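Local coordinates for regulatory protein PcrH (Pseudomonas aeruginosa, PDB 2XCB) that binds the chaperone-binding region of the translocator protein PopD, probably as its type III secretion chaperone, at residues Ala131-Glu134 / Ala135-Arg139. Residues are numbered along the deposited sequence; the frame is centred on the assembly and turned at random.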
loop_
_atom_site.group_PDB
_atom_site.type_symbol
_atom_site.label_atom_id
_atom_site.label_comp_id
_atom_site.label_asym_id
_atom_site.label_seq_id
_atom_site.Cartn_x
_atom_site.Cartn_y
_atom_site.Cartn_z
ATOM N N ALA A 131 18.948 24.112 -20.889
ATOM C CA ALA A 131 20.350 23.617 -20.903
ATOM C C ALA A 131 20.485 22.250 -21.585
ATOM O O ALA A 131 21.381 22.033 -22.454
ATOM C CB ALA A 131 20.958 23.556 -19.475
ATOM N N MET A 132 19.608 21.312 -21.195
ATOM C CA MET A 132 19.593 19.992 -21.831
ATOM C C MET A 132 19.264 20.047 -23.314
ATOM O O MET A 132 19.877 19.331 -24.146
ATOM C CB MET A 132 18.639 19.007 -21.084
ATOM C CG MET A 132 19.128 18.597 -19.692
ATOM S SD MET A 132 20.839 17.983 -19.745
ATOM C CE MET A 132 20.663 16.402 -20.617
ATOM N N LEU A 133 18.284 20.863 -23.679
ATOM C CA LEU A 133 17.983 21.005 -25.093
ATOM C C LEU A 133 19.215 21.459 -25.900
ATOM O O LEU A 133 19.527 20.904 -26.953
ATOM C CB LEU A 133 16.819 22.010 -25.298
ATOM C CG LEU A 133 16.440 22.292 -26.774
ATOM C CD1 LEU A 133 15.989 21.048 -27.494
ATOM C CD2 LEU A 133 15.377 23.412 -26.819
ATOM N N GLU A 134 19.896 22.465 -25.384
ATOM C CA GLU A 134 21.105 23.014 -26.040
ATOM C C GLU A 134 22.170 21.892 -26.188
ATOM O O GLU A 134 22.813 21.754 -27.251
ATOM C CB GLU A 134 21.693 24.143 -25.186
ATOM C CG GLU A 134 20.846 25.445 -25.096
ATOM C CD GLU A 134 21.573 26.587 -24.285
ATOM O OE1 GLU A 134 20.880 27.359 -23.556
ATOM O OE2 GLU A 134 22.838 26.696 -24.347
ATOM N N ALA A 135 22.322 21.081 -25.112
ATOM C CA ALA A 135 23.287 19.986 -25.112
ATOM C C ALA A 135 22.954 19.001 -26.177
ATOM O O ALA A 135 23.838 18.572 -26.923
ATOM C CB ALA A 135 23.373 19.279 -23.734
ATOM N N VAL A 136 21.672 18.637 -26.285
ATOM C CA VAL A 136 21.264 17.666 -27.280
ATOM C C VAL A 136 21.398 18.165 -28.724
ATOM O O VAL A 136 21.782 17.429 -29.637
ATOM C CB VAL A 136 19.758 17.212 -27.032
ATOM C CG1 VAL A 136 19.236 16.450 -28.250
ATOM C CG2 VAL A 136 19.650 16.324 -25.783
ATOM N N THR A 137 21.008 19.405 -28.948
ATOM C CA THR A 137 21.137 20.018 -30.287
ATOM C C THR A 137 22.617 20.048 -30.699
ATOM O O THR A 137 22.955 19.707 -31.867
ATOM C CB THR A 137 20.556 21.461 -30.311
ATOM O OG1 THR A 137 19.149 21.396 -29.998
ATOM C CG2 THR A 137 20.757 22.101 -31.722
ATOM N N ALA A 138 23.488 20.416 -29.745
ATOM C CA ALA A 138 24.966 20.371 -29.964
ATOM C C ALA A 138 25.459 18.979 -30.440
ATOM O O ALA A 138 26.307 18.894 -31.333
ATOM C CB ALA A 138 25.728 20.850 -28.726
ATOM N N ARG A 139 24.919 17.900 -29.855
ATOM C CA ARG A 139 25.309 16.537 -30.236
ATOM C C ARG A 139 24.755 16.163 -31.608
ATOM O O ARG A 139 25.424 15.441 -32.376
ATOM C CB ARG A 139 24.869 15.511 -29.173
ATOM C CG ARG A 139 25.299 15.882 -27.724
ATOM C CD ARG A 139 25.867 14.690 -26.966
ATOM N NE ARG A 139 25.002 14.159 -25.926
ATOM C CZ ARG A 139 24.877 14.672 -24.701
ATOM N NH1 ARG A 139 25.536 15.767 -24.360
ATOM N NH2 ARG A 139 24.078 14.094 -23.829
#
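Leu133 and Thr137 meet one turn apart on helix 123-140, and their side chains run obliquely past each other on the face that packs inward. Methyl CD1 of Leu133 comes within 4.0 Å of Thr137 OG1. The hydroxyl sits beside its own backbone N (chi1 -62°), which swings it back toward the preceding turn, where Thr137 OG1 lies 3.1 Å from Leu133 O. Glu106, on helix 102-117, is hydrogen-bonded to this hydroxyl through OE2, and which of the two acceptors uses the proton is undecided. Leu133 O is in any case held by the amide: Thr137 N donates to it at 2.9 Å, nearly straight at 168°. Val136 completes the buried side. Val136 CG2, placed beside the backbone N, rests 3.4 Å from Met132 O, the acceptor for Val136 N.

PcrH is largely helical, with no strand, built of antiparallel helix pairs in the manner of tetratricopeptide-repeat chaperones, and this is its last helix. Leu133 leans on Glu106 and Arg113, while Met132 and Val136 reach Phe109 and Leu97 of the two helices before it.

Round the other side the contact thins out to ordinary alpha-helical backbone bonding. Ala138 N reaches Glu134 O at 2.9 Å, and Ala138 CB lies 3.4 Å from that same Glu134 O. Glu134 sends its carboxylate back along the helix, away from the following turn, on the solvent-exposed side.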